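Local coordinates for protein tRNA (cytidine-2'-O-)-methyltransferase TrmJ (PDB 4CNG) that methylates the 2'-hydroxyl of cytidine 32 in tRNA, taking the methyl group from S-adenosyl-L-methionine and working as a homodimer, at residues V26-E31 against N82-A87; Y34-I39 against F51-P56; A58-A63 against M78-N83. The protein carries 1 engineered substitution. One frame throughout, in Å; residues are numbered along the deposited sequence.

Interaction 1: V26-E31 against N82-A87; sequences VIVEPE and NNFDDA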
ATOM      1  N   VAL A  26       1.470   9.522 -11.964  1.00  9.15           N
ATOM      2  CA  VAL A  26       2.811   9.926 -12.395  1.00  8.70           C
ATOM      3  C   VAL A  26       3.818   9.487 -11.348  1.00  8.72           C
ATOM      4  O   VAL A  26       3.742   9.898 -10.208  1.00 10.29           O
ATOM      5  CB  VAL A  26       2.902  11.474 -12.609  1.00  9.80           C
ATOM      6  CG1 VAL A  26       4.320  11.863 -12.990  1.00 11.29           C
ATOM      7  CG2 VAL A  26       1.874  11.949 -13.605  1.00 10.75           C
ATOM      8  N   ILE A  27       4.772   8.659 -11.778  1.00  8.76           N
ATOM      9  CA  ILE A  27       5.820   8.177 -10.911  1.00  8.43           C
ATOM     10  C   ILE A  27       7.142   8.776 -11.396  1.00  8.83           C
ATOM     11  O   ILE A  27       7.539   8.549 -12.524  1.00  9.60           O
ATOM     12  CB  ILE A  27       5.897   6.637 -10.889  1.00  9.33           C
ATOM     13  CG1 ILE A  27       4.534   5.984 -10.696  1.00 10.51           C
ATOM     14  CG2 ILE A  27       6.879   6.157  -9.858  1.00 10.98           C
ATOM     15  CD1 ILE A  27       3.865   6.348  -9.391  1.00 10.11           C
ATOM     16  N   VAL A  28       7.804   9.512 -10.531  1.00  8.76           N
ATOM     17  CA  VAL A  28       9.008  10.264 -10.913  1.00  9.47           C
ATOM     18  C   VAL A  28      10.270   9.472 -10.581  1.00  8.92           C
ATOM     19  O   VAL A  28      10.588   9.208  -9.426  1.00 10.72           O
ATOM     20  CB  VAL A  28       9.040  11.625 -10.241  1.00 10.00           C
ATOM     21  CG1 VAL A  28      10.281  12.430 -10.658  1.00 11.79           C
ATOM     22  CG2 VAL A  28       7.789  12.408 -10.556  1.00 11.71           C
ATOM     23  N   GLU A  29      11.004   9.092 -11.633  1.00  9.80           N
ATOM     24  CA  GLU A  29      12.304   8.435 -11.531  1.00 10.50           C
ATOM     25  C   GLU A  29      12.336   7.251 -10.569  1.00 10.51           C
ATOM     26  O   GLU A  29      13.210   7.169  -9.707  1.00 11.67           O
ATOM     27  CB  GLU A  29      13.399   9.465 -11.240  1.00 12.29           C
ATOM     28  CG  GLU A  29      13.565  10.456 -12.393  1.00 14.05           C
ATOM     29  CD  GLU A  29      14.740  11.421 -12.260  1.00 16.84           C
ATOM     30  OE1 GLU A  29      15.213  11.654 -11.138  1.00 18.30           O
ATOM     31  OE2 GLU A  29      15.172  11.971 -13.296  1.00 24.73           O
ATOM     32  N   PRO A  30      11.421   6.308 -10.747  1.00 11.15           N
ATOM     33  CA  PRO A  30      11.463   5.144  -9.832  1.00 12.44           C
ATOM     34  C   PRO A  30      12.744   4.389  -9.987  1.00 11.39           C
ATOM     35  O   PRO A  30      13.229   4.140 -11.099  1.00 12.79           O
ATOM     36  CB  PRO A  30      10.264   4.326 -10.243  1.00 13.98           C
ATOM     37  CG  PRO A  30      10.071   4.711 -11.688  1.00 13.85           C
ATOM     38  CD  PRO A  30      10.397   6.193 -11.764  1.00 12.17           C
ATOM     39  N   GLU A  31      13.227   3.903  -8.852  1.00 12.65           N
ATOM     40  CA  GLU A  31      14.512   3.248  -8.748  1.00 13.88           C
ATOM     41  C   GLU A  31      14.371   1.710  -8.635  1.00 14.19           C
ATOM     42  O   GLU A  31      15.226   0.976  -9.117  1.00 17.49           O
ATOM     43  CB  GLU A  31      15.245   3.821  -7.518  1.00 15.92           C
ATOM     44  CG  GLU A  31      15.517   5.322  -7.642  1.00 16.00           C
ATOM     45  CD  GLU A  31      15.760   6.119  -6.356  1.00 19.46           C
ATOM     46  OE1 GLU A  31      15.608   5.595  -5.246  1.00 27.73           O
ATOM     47  OE2 GLU A  31      16.159   7.304  -6.472  1.00 20.68           O
ATOM     48  N   ASN A  82      10.855  11.812 -20.565  1.00 12.66           N
ATOM     49  CA  ASN A  82      12.118  12.208 -19.991  1.00 13.98           C
ATOM     50  C   ASN A  82      12.025  13.254 -18.917  1.00 17.41           C
ATOM     51  O   ASN A  82      12.906  13.324 -18.026  1.00 22.42           O
ATOM     52  CB  ASN A  82      13.114  12.621 -21.032  1.00 16.54           C
ATOM     53  CG  ASN A  82      14.541  12.665 -20.475  1.00 19.76           C
ATOM     54  OD1 ASN A  82      15.242  13.628 -20.696  1.00 24.48           O
ATOM     55  ND2 ASN A  82      14.935  11.665 -19.680  1.00 17.18           N
ATOM     56  N   ASN A  83      10.965  14.045 -18.950  1.00 16.61           N
ATOM     57  CA  ASN A  83      10.905  15.213 -18.073  1.00 21.31           C
ATOM     58  C   ASN A  83       9.600  15.281 -17.339  1.00 17.55           C
ATOM     59  O   ASN A  83       8.536  14.859 -17.819  1.00 21.34           O
ATOM     60  CB  ASN A  83      11.068  16.520 -18.843  1.00 31.44           C
ATOM     61  CG  ASN A  83       9.938  16.749 -19.820  1.00 71.78           C
ATOM     62  OD1 ASN A  83       8.940  17.581 -19.517  1.00105.46           O
ATOM     63  ND2 ASN A  83      10.037  16.056 -20.985  1.00 69.28           N
ATOM     64  N   PHE A  84       9.711  15.792 -16.137  1.00 15.87           N
ATOM     65  CA  PHE A  84       8.559  15.999 -15.296  1.00 14.82           C
ATOM     66  C   PHE A  84       7.429  16.786 -15.965  1.00 14.08           C
ATOM     67  O   PHE A  84       6.245  16.452 -15.911  1.00 15.01           O
ATOM     68  CB  PHE A  84       9.040  16.693 -14.035  1.00 15.55           C
ATOM     69  CG  PHE A  84       7.976  16.931 -13.039  1.00 14.41           C
ATOM     70  CD1 PHE A  84       7.556  15.913 -12.212  1.00 18.68           C
ATOM     71  CD2 PHE A  84       7.528  18.181 -12.794  1.00 15.15           C
ATOM     72  CE1 PHE A  84       6.698  16.155 -11.183  1.00 20.35           C
ATOM     73  CE2 PHE A  84       6.592  18.414 -11.819  1.00 17.52           C
ATOM     74  CZ  PHE A  84       6.169  17.397 -11.015  1.00 16.85           C
ATOM     75  N   ASP A  85       7.802  17.883 -16.596  1.00 15.11           N
ATOM     76  CA  ASP A  85       6.822  18.764 -17.197  1.00 15.33           C
ATOM     77  C   ASP A  85       5.963  18.029 -18.206  1.00 17.25           C
ATOM     78  O   ASP A  85       4.793  18.345 -18.354  1.00 19.42           O
ATOM     79  CB  ASP A  85       7.476  19.949 -17.903  1.00 18.08           C
ATOM     80  CG  ASP A  85       8.232  20.890 -16.975  1.00 21.86           C
ATOM     81  OD1 ASP A  85       7.907  21.007 -15.800  1.00 23.14           O
ATOM     82  OD2 ASP A  85       9.002  21.735 -17.506  1.00 35.95           O
ATOM     83  N   ASP A  86       6.555  17.130 -18.983  1.00 18.24           N
ATOM     84  CA  ASP A  86       5.781  16.425 -20.018  1.00 21.96           C
ATOM     85  C   ASP A  86       4.741  15.421 -19.486  1.00 24.53           C
ATOM     86  O   ASP A  86       3.794  15.045 -20.177  1.00178.26           O
ATOM     87  CB  ASP A  86       6.731  15.732 -21.004  1.00 23.88           C
ATOM     88  CG  ASP A  86       7.374  16.714 -22.024  1.00 66.82           C
ATOM     89  OD1 ASP A  86       7.260  17.973 -21.830  1.00121.98           O
ATOM     90  OD2 ASP A  86       8.047  16.203 -23.009  1.00148.46           O
ATOM     91  N   ALA A  87       4.963  15.001 -18.248  1.00 13.89           N
ATOM     92  CA  ALA A  87       4.073  14.063 -17.578  1.00 13.82           C
ATOM     93  C   ALA A  87       2.855  14.710 -16.935  1.00 13.34           C
ATOM     94  O   ALA A  87       1.882  14.008 -16.629  1.00 16.24           O
ATOM     95  CB  ALA A  87       4.854  13.251 -16.561  1.00 13.18           C
TER

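Interaction 2: Y34-I39 against F51-P56; sequences YNLGFI and FYVVNP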
ATOM      1  N   TYR A  34      10.907  -3.728  -8.216  0.50 13.70           N
ATOM      2  CA  TYR A  34       9.770  -4.256  -7.492  0.50 14.10           C
ATOM      3  C   TYR A  34       8.720  -3.153  -7.327  0.50 12.61           C
ATOM      4  O   TYR A  34       7.536  -3.382  -7.580  0.50 12.75           O
ATOM      5  CB  TYR A  34      10.216  -4.808  -6.141  0.50 16.08           C
ATOM      6  CG  TYR A  34      11.279  -3.973  -5.479  0.50 15.74           C
ATOM      7  CD1 TYR A  34      10.945  -2.899  -4.687  0.50 18.72           C
ATOM      8  CD2 TYR A  34      12.626  -4.182  -5.760  0.50 20.69           C
ATOM      9  CE1 TYR A  34      11.903  -2.041  -4.205  0.50 25.38           C
ATOM     10  CE2 TYR A  34      13.601  -3.379  -5.208  0.50 25.91           C
ATOM     11  CZ  TYR A  34      13.227  -2.301  -4.440  0.50 25.83           C
ATOM     12  OH  TYR A  34      14.178  -1.500  -3.865  0.50 35.83           O
ATOM     13  N   ASN A  35       9.138  -1.932  -6.979  1.00 11.96           N
ATOM     14  CA  ASN A  35       8.158  -0.871  -6.834  1.00 12.19           C
ATOM     15  C   ASN A  35       7.466  -0.600  -8.143  1.00 10.55           C
ATOM     16  O   ASN A  35       6.258  -0.423  -8.167  1.00 10.65           O
ATOM     17  CB  ASN A  35       8.781   0.389  -6.310  1.00 12.61           C
ATOM     18  CG  ASN A  35       9.013   0.354  -4.851  1.00 15.58           C
ATOM     19  OD1 ASN A  35       8.232  -0.241  -4.124  1.00 27.23           O
ATOM     20  ND2 ASN A  35      10.021   1.035  -4.386  1.00 17.72           N
ATOM     21  N   LEU A  36       8.206  -0.514  -9.237  1.00 10.84           N
ATOM     22  CA  LEU A  36       7.567  -0.226 -10.511  1.00 10.81           C
ATOM     23  C   LEU A  36       6.560  -1.330 -10.885  1.00  9.94           C
ATOM     24  O   LEU A  36       5.460  -1.030 -11.340  1.00 10.31           O
ATOM     25  CB  LEU A  36       8.631  -0.007 -11.588  1.00 11.67           C
ATOM     26  CG  LEU A  36       8.096   0.300 -12.993  1.00 13.19           C
ATOM     27  CD1 LEU A  36       7.205   1.517 -12.971  1.00 15.65           C
ATOM     28  CD2 LEU A  36       9.227   0.464 -13.971  1.00 17.42           C
ATOM     29  N   GLY A  37       6.952  -2.583 -10.731  1.00 10.15           N
ATOM     30  CA  GLY A  37       6.042  -3.659 -11.016  1.00 10.69           C
ATOM     31  C   GLY A  37       4.805  -3.682 -10.135  1.00 10.39           C
ATOM     32  O   GLY A  37       3.683  -3.876 -10.608  1.00 11.15           O
ATOM     33  N   PHE A  38       5.006  -3.448  -8.842  1.00  9.37           N
ATOM     34  CA  PHE A  38       3.894  -3.397  -7.922  1.00  9.60           C
ATOM     35  C   PHE A  38       2.951  -2.268  -8.241  1.00  9.49           C
ATOM     36  O   PHE A  38       1.731  -2.412  -8.101  1.00 10.12           O
ATOM     37  CB  PHE A  38       4.398  -3.278  -6.473  1.00 12.30           C
ATOM     38  CG  PHE A  38       5.031  -4.516  -5.921  1.00 17.28           C
ATOM     39  CD1 PHE A  38       4.529  -5.758  -6.220  1.00 27.14           C
ATOM     40  CD2 PHE A  38       6.141  -4.408  -5.111  1.00 28.27           C
ATOM     41  CE1 PHE A  38       5.082  -6.899  -5.637  1.00 97.81           C
ATOM     42  CE2 PHE A  38       6.666  -5.524  -4.490  1.00 45.87           C
ATOM     43  CZ  PHE A  38       6.226  -6.762  -4.879  1.00 69.25           C
ATOM     44  N   ILE A  39       3.484  -1.120  -8.682  1.00  9.39           N
ATOM     45  CA  ILE A  39       2.641  -0.032  -9.098  1.00  9.16           C
ATOM     46  C   ILE A  39       1.825  -0.387 -10.352  1.00  9.41           C
ATOM     47  O   ILE A  39       0.631  -0.107 -10.414  1.00 10.15           O
ATOM     48  CB  ILE A  39       3.477   1.246  -9.316  1.00  9.38           C
ATOM     49  CG1 ILE A  39       3.968   1.770  -7.975  1.00 10.15           C
ATOM     50  CG2 ILE A  39       2.664   2.296 -10.046  1.00 10.03           C
ATOM     51  CD1 ILE A  39       5.084   2.789  -8.056  1.00 11.29           C
ATOM     52  N   PHE A  51      -1.031   6.276 -16.970  1.00 11.81           N
ATOM     53  CA  PHE A  51       0.092   5.867 -16.154  1.00 11.23           C
ATOM     54  C   PHE A  51       1.362   6.341 -16.853  1.00 10.65           C
ATOM     55  O   PHE A  51       1.729   5.805 -17.891  1.00 12.19           O
ATOM     56  CB  PHE A  51       0.057   4.326 -15.988  1.00 12.57           C
ATOM     57  CG  PHE A  51       1.223   3.723 -15.257  1.00 11.50           C
ATOM     58  CD1 PHE A  51       1.856   4.348 -14.218  1.00 12.08           C
ATOM     59  CD2 PHE A  51       1.608   2.447 -15.585  1.00 12.45           C
ATOM     60  CE1 PHE A  51       2.872   3.723 -13.532  1.00 13.09           C
ATOM     61  CE2 PHE A  51       2.632   1.800 -14.908  1.00 13.06           C
ATOM     62  CZ  PHE A  51       3.291   2.462 -13.895  1.00 13.15           C
ATOM     63  N   TYR A  52       2.014   7.320 -16.223  1.00 10.36           N
ATOM     64  CA  TYR A  52       3.248   7.922 -16.727  1.00 10.58           C
ATOM     65  C   TYR A  52       4.380   7.681 -15.760  1.00 11.17           C
ATOM     66  O   TYR A  52       4.216   7.824 -14.548  1.00 11.95           O
ATOM     67  CB  TYR A  52       3.074   9.458 -16.907  1.00 11.34           C
ATOM     68  CG  TYR A  52       2.378   9.882 -18.142  1.00 13.22           C
ATOM     69  CD1 TYR A  52       1.059   9.606 -18.368  1.00 16.00           C
ATOM     70  CD2 TYR A  52       3.030  10.667 -19.064  1.00 18.99           C
ATOM     71  CE1 TYR A  52       0.404  10.023 -19.498  1.00 19.99           C
ATOM     72  CE2 TYR A  52       2.397  11.111 -20.213  1.00 20.20           C
ATOM     73  CZ  TYR A  52       1.055  10.828 -20.398  1.00 22.10           C
ATOM     74  OH  TYR A  52       0.403  11.255 -21.534  1.00 33.00           O
ATOM     75  N   VAL A  53       5.555   7.410 -16.308  0.50 10.86           N
ATOM     76  CA  VAL A  53       6.746   7.238 -15.531  0.50 10.50           C
ATOM     77  C   VAL A  53       7.819   8.142 -16.141  0.50 10.51           C
ATOM     78  O   VAL A  53       8.074   8.084 -17.338  0.50 12.39           O
ATOM     79  CB  VAL A  53       7.164   5.765 -15.508  0.50 10.83           C
ATOM     80  CG1 VAL A  53       8.438   5.593 -14.731  0.50 11.04           C
ATOM     81  CG2 VAL A  53       6.093   4.937 -14.816  0.50 13.63           C
ATOM     82  N   VAL A  54       8.386   9.002 -15.314  1.00  9.94           N
ATOM     83  CA  VAL A  54       9.387   9.963 -15.735  1.00 10.51           C
ATOM     84  C   VAL A  54      10.770   9.339 -15.531  1.00 10.95           C
ATOM     85  O   VAL A  54      11.151   8.986 -14.421  1.00 11.13           O
ATOM     86  CB  VAL A  54       9.261  11.235 -14.913  1.00 10.80           C
ATOM     87  CG1 VAL A  54      10.314  12.230 -15.365  1.00 13.40           C
ATOM     88  CG2 VAL A  54       7.884  11.861 -15.012  1.00 13.47           C
ATOM     89  N   ASN A  55      11.546   9.227 -16.617  1.00 11.59           N
ATOM     90  CA  ASN A  55      12.952   8.828 -16.572  1.00 12.74           C
ATOM     91  C   ASN A  55      13.192   7.655 -15.584  1.00 11.83           C
ATOM     92  O   ASN A  55      13.929   7.781 -14.626  1.00 12.22           O
ATOM     93  CB  ASN A  55      13.828  10.027 -16.195  1.00 13.73           C
ATOM     94  CG  ASN A  55      15.298   9.726 -16.287  1.00 14.48           C
ATOM     95  OD1 ASN A  55      15.708   8.880 -17.094  1.00 17.70           O
ATOM     96  ND2 ASN A  55      16.096  10.356 -15.433  1.00 16.07           N
ATOM     97  N   PRO A  56      12.566   6.497 -15.823  1.00 13.48           N
ATOM     98  CA  PRO A  56      12.702   5.380 -14.896  1.00 12.60           C
ATOM     99  C   PRO A  56      14.154   4.915 -14.807  1.00 12.51           C
ATOM    100  O   PRO A  56      14.829   4.786 -15.817  1.00 14.32           O
ATOM    101  CB  PRO A  56      11.798   4.317 -15.501  1.00 15.19           C
ATOM    102  CG  PRO A  56      11.719   4.639 -16.952  1.00 15.39           C
ATOM    103  CD  PRO A  56      11.730   6.142 -16.978  1.00 15.44           C
TER

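Interaction 3: A58-A63 against M78-N83; sequences ADINEA and MKITNN. Engineered in segment 58-63: A58 (natural residue Cys).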
ATOM      1  N   ALA A  58      14.687   2.026 -12.696  1.00 15.45           N
ATOM      2  CA  ALA A  58      14.408   0.603 -12.567  1.00 15.41           C
ATOM      3  C   ALA A  58      14.494  -0.069 -13.924  1.00 15.66           C
ATOM      4  O   ALA A  58      13.959   0.460 -14.887  1.00 16.93           O
ATOM      5  CB  ALA A  58      13.008   0.424 -11.980  1.00 17.53           C
ATOM      6  N   ASP A  59      14.945  -1.324 -13.938  1.00 15.80           N
ATOM      7  CA  ASP A  59      14.956  -2.192 -15.131  1.00 15.32           C
ATOM      8  C   ASP A  59      13.525  -2.649 -15.419  1.00 15.28           C
ATOM      9  O   ASP A  59      12.922  -3.390 -14.648  1.00 16.91           O
ATOM     10  CB  ASP A  59      15.871  -3.402 -14.830  1.00 16.85           C
ATOM     11  CG  ASP A  59      15.941  -4.430 -15.943  1.00 18.29           C
ATOM     12  OD1 ASP A  59      15.131  -4.410 -16.893  1.00 18.67           O
ATOM     13  OD2 ASP A  59      16.793  -5.343 -15.813  1.00 21.13           O
ATOM     14  N   ILE A  60      12.941  -2.183 -16.514  1.00 15.10           N
ATOM     15  CA  ILE A  60      11.547  -2.447 -16.828  1.00 16.47           C
ATOM     16  C   ILE A  60      11.267  -3.937 -17.071  1.00 18.90           C
ATOM     17  O   ILE A  60      10.172  -4.426 -16.759  1.00 18.13           O
ATOM     18  CB  ILE A  60      11.091  -1.588 -18.004  1.00 18.26           C
ATOM     19  CG1 ILE A  60      11.066  -0.135 -17.554  1.00 18.59           C
ATOM     20  CG2 ILE A  60       9.726  -1.987 -18.506  1.00 23.54           C
ATOM     21  CD1 ILE A  60      11.007   0.836 -18.680  1.00 21.72           C
ATOM     22  N   ASN A  61      12.251  -4.639 -17.634  1.00 21.16           N
ATOM     23  CA  ASN A  61      12.138  -6.055 -17.855  1.00 27.17           C
ATOM     24  C   ASN A  61      11.978  -6.773 -16.534  1.00 22.22           C
ATOM     25  O   ASN A  61      11.150  -7.674 -16.404  1.00 29.49           O
ATOM     26  CB  ASN A  61      13.385  -6.567 -18.573  1.00 32.74           C
ATOM     27  CG  ASN A  61      13.137  -7.848 -19.343  1.00 59.23           C
ATOM     28  OD1 ASN A  61      12.137  -7.976 -20.050  1.00113.35           O
ATOM     29  ND2 ASN A  61      14.094  -8.769 -19.281  1.00 85.55           N
ATOM     30  N   GLU A  62      12.757  -6.381 -15.540  1.00 18.45           N
ATOM     31  CA  GLU A  62      12.653  -6.966 -14.203  1.00 20.39           C
ATOM     32  C   GLU A  62      11.330  -6.603 -13.534  1.00 15.33           C
ATOM     33  O   GLU A  62      10.739  -7.405 -12.833  1.00 21.42           O
ATOM     34  CB  GLU A  62      13.840  -6.496 -13.350  1.00 24.58           C
ATOM     35  CG  GLU A  62      13.969  -7.189 -12.005  1.00 34.80           C
ATOM     36  CD  GLU A  62      14.209  -8.688 -12.129  1.00 60.08           C
ATOM     37  OE1 GLU A  62      14.791  -9.121 -13.151  1.00 99.32           O
ATOM     38  OE2 GLU A  62      13.846  -9.431 -11.192  1.00106.89           O
ATOM     39  N   ALA A  63      10.871  -5.385 -13.752  1.00 13.54           N
ATOM     40  CA  ALA A  63       9.645  -4.924 -13.128  1.00 12.76           C
ATOM     41  C   ALA A  63       8.430  -5.740 -13.556  1.00 14.03           C
ATOM     42  O   ALA A  63       7.521  -5.952 -12.780  1.00 15.89           O
ATOM     43  CB  ALA A  63       9.437  -3.454 -13.453  1.00 12.62           C
ATOM     44  N   MET A  78       1.722   1.965 -20.077  1.00 13.47           N
ATOM     45  CA  MET A  78       2.637   2.882 -19.435  1.00 12.46           C
ATOM     46  C   MET A  78       3.295   3.786 -20.446  1.00 12.73           C
ATOM     47  O   MET A  78       3.781   3.318 -21.467  1.00 14.49           O
ATOM     48  CB  MET A  78       3.702   2.072 -18.693  1.00 13.59           C
ATOM     49  CG  MET A  78       4.633   2.902 -17.842  1.00 14.95           C
ATOM     50  SD  MET A  78       5.842   1.878 -17.012  1.00 17.49           S
ATOM     51  CE  MET A  78       6.903   1.474 -18.399  1.00 20.01           C
ATOM     52  N   LYS A  79       3.288   5.075 -20.163  1.00 11.89           N
ATOM     53  CA  LYS A  79       3.978   6.058 -20.997  1.00 12.01           C
ATOM     54  C   LYS A  79       5.224   6.521 -20.271  1.00 12.25           C
ATOM     55  O   LYS A  79       5.178   6.877 -19.112  1.00 16.78           O
ATOM     56  CB  LYS A  79       3.050   7.247 -21.264  1.00 14.63           C
ATOM     57  CG  LYS A  79       1.857   6.923 -22.150  1.00 25.68           C
ATOM     58  CD  LYS A  79       0.764   7.976 -22.075  1.00 45.19           C
ATOM     59  CE  LYS A  79      -0.479   7.553 -22.856  1.00 61.46           C
ATOM     60  NZ  LYS A  79      -1.727   8.215 -22.376  1.00 89.06           N
ATOM     61  N   ILE A  80       6.361   6.498 -20.951  1.00 12.29           N
ATOM     62  CA  ILE A  80       7.600   7.009 -20.433  1.00 11.70           C
ATOM     63  C   ILE A  80       7.821   8.418 -20.987  1.00 11.86           C
ATOM     64  O   ILE A  80       7.603   8.664 -22.172  1.00 12.58           O
ATOM     65  CB  ILE A  80       8.759   6.094 -20.827  1.00 11.87           C
ATOM     66  CG1 ILE A  80       8.536   4.737 -20.162  1.00 14.24           C
ATOM     67  CG2 ILE A  80      10.105   6.689 -20.410  1.00 13.82           C
ATOM     68  CD1 ILE A  80       9.545   3.685 -20.588  1.00 15.37           C
ATOM     69  N   THR A  81       8.251   9.345 -20.136  0.50 11.69           N
ATOM     70  CA  THR A  81       8.734  10.665 -20.571  0.50 11.83           C
ATOM     71  C   THR A  81      10.075  10.921 -19.959  0.50 12.13           C
ATOM     72  O   THR A  81      10.374  10.403 -18.908  0.50 13.91           O
ATOM     73  CB  THR A  81       7.792  11.824 -20.145  0.50 17.05           C
ATOM     74  OG1 THR A  81       7.747  11.959 -18.708  0.50 17.23           O
ATOM     75  CG2 THR A  81       6.414  11.640 -20.699  0.50 20.89           C
ATOM     76  N   ASN A  82      10.855  11.812 -20.565  1.00 12.66           N
ATOM     77  CA  ASN A  82      12.118  12.208 -19.991  1.00 13.98           C
ATOM     78  C   ASN A  82      12.025  13.254 -18.917  1.00 17.41           C
ATOM     79  O   ASN A  82      12.906  13.324 -18.026  1.00 22.42           O
ATOM     80  CB  ASN A  82      13.114  12.621 -21.032  1.00 16.54           C
ATOM     81  CG  ASN A  82      14.541  12.665 -20.475  1.00 19.76           C
ATOM     82  OD1 ASN A  82      15.242  13.628 -20.696  1.00 24.48           O
ATOM     83  ND2 ASN A  82      14.935  11.665 -19.680  1.00 17.18           N
ATOM     84  N   ASN A  83      10.965  14.045 -18.950  1.00 16.61           N
ATOM     85  CA  ASN A  83      10.905  15.213 -18.073  1.00 21.31           C
ATOM     86  C   ASN A  83       9.600  15.281 -17.339  1.00 17.55           C
ATOM     87  O   ASN A  83       8.536  14.859 -17.819  1.00 21.34           O
ATOM     88  CB  ASN A  83      11.068  16.520 -18.843  1.00 31.44           C
ATOM     89  CG  ASN A  83       9.938  16.749 -19.820  1.00 71.78           C
ATOM     90  OD1 ASN A  83       8.940  17.581 -19.517  1.00105.46           O
ATOM     91  ND2 ASN A  83      10.037  16.056 -20.985  1.00 69.28           N
TER

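Interaction 1: V26-E31 against N82-A87
V28 and F84 meet where the short helix 84-87 lies over one face of the parallel sheet of this SPOUT-type methyltransferase, against strand 22-28. V26 and V28, two residues apart on the strand, both direct their side chains at the helix, while I27 between them serves the other face. From the CB of V28 the two methyls part company. CG1 stands anti to the backbone N (chi1 -179°), which puts CG2 beside that N and against F84. CG2 alone makes the contact: it comes in at the edge of the phenyl ring, close to its plane, 3.9 Å from F84 CD1, and the next ring atom, CE1, is almost as near. The same valine also packs on L137 of the S-adenosyl-L-homocysteine pocket, and the bound ligand lies about 8 Å from its side chain. F84 in turn rests on I129 of the neighbouring strand 125-130 and on E141.

V26 meets A87 with both its branches, CG1 against the methyl and CG2 against the carbonyl oxygen, an atom that accepts a hydrogen bond from R24. No hydrogen bond joins the two segments; the fit is apolar and buried. Polar groups gather at the start of the helix, where N83 is the N-cap. Its side-chain amide turns to D86, whose carboxylate is poorly ordered and so less surely placed: as modelled, N83 ND2 lies 2.8 Å from D86 OD2 in a nearly straight bond of 176°, reaching that oxygen from above the carboxylate plane.

Interaction 2: Y34-I39 against F51-P56
L36 and I39 of helix 34-39 face F51 and V53 of strand 51-54 across an axis-to-axis separation of 11.6 Å, the two elements running nearly antiparallel at 165°. L36 and I39 are one helical turn apart, and F51 and V53 point the same way from the strand. At this spacing the backbones are well separated, and the contact is carried wholly by branched aliphatic groups and one phenyl ring.

F51 carries most of the strand's side of the contact. Its CG lies anti to the backbone N (chi1 175°), carrying the ring out from the sheet so that its far end, CE1 and CZ, comes up to L36 and I39. The gamma methyl of I39 approaches this end, CG2 standing 3.8 Å from F51 CE1 with CZ scarcely farther, and the two side chains cross at about a right angle. L36 comes to the same end of the ring at a slant. Its CD1 is 4.1 Å from F51 CZ, and in the conformer given for V53 this one methyl also lies 4.0 Å from V53 CG2. I39 keeps to the phenylalanine. All four side chains are buried, and no hydrogen bond passes between the segments.

The surroundings complete the core: L25 and I27 of strand 22-28 pack on both I39 and F51, M78 touches F51 and V53, and L162 lies against I39. F38, on another side of the helix, packs on F38 and H164 of the second subunit, so the helix lies between its own sheet and the dimer partner. Strand 22-28, helix 33-45 and strand 50-54 form a beta-alpha-beta unit, and this helix-on-sheet packing is characteristic of the crossover in such a unit, here within the alpha/beta SPOUT fold.

Interaction 3: A58-A63 against M78-N83
I60 and I80 meet through their terminal methyls, CD1 to CD1 at 3.7 Å, where the first turn of helix 60-64 approaches strand 79-81, one of the two outermost strands of the sheet within this chain. The two side chains point at each other tip to tip. In both, CG1 lies beside the backbone N (chi1 -68° in I60, -64° in I80), anti to the carbonyl carbon, and the chain then runs on extended, bringing the two CD1 methyls together.

The inner part of the contact belongs to M78. Its chain is straight as far as the sulfur and bends at chi3 (74°), which brings CE to 4.2 Å from I60 CD1. This methionine is buried and also packs on F51 and V53, while L36 of helix 33-45 also packs on I60. The I60-I80 touch, though closer, lies toward solvent: I80 is exposed, I60 only partly covered, and the two meet there by their methyl tips alone.

Polar groups remain at the start of the helix. D59 is its N-cap, and D59 OD1 accepts weak hydrogen bonds from N61 N and E62 N. With no hydrogen bond or ion pair between the segments, helix and edge strand are joined here by three methyl groups, through dispersion, with water excluded at most from the buried M78 side and without the directional constraint of polar bonds.

Overall arrangement
From the N terminus, strand 22-28 leads into helix 33-45 and then strand 50-54, and interaction 2 closes this short crossover by packing helix on strand. The chain goes on through helices 60-64 and 71-77 to edge strand 79-81, where interaction 3 closes a second loop, in series with the first. Helix 84-87 follows directly, and interaction 1 brings it back to strand 22-28, making a long loop that encloses interaction 2 and ends on the same stretch as interaction 3, with N82 and N83 shared. Strand 50-54 lies between the other two strands: E29 N probably bonds to V54 O, and K79 N to F51 O, tying all three contacts into one sheet.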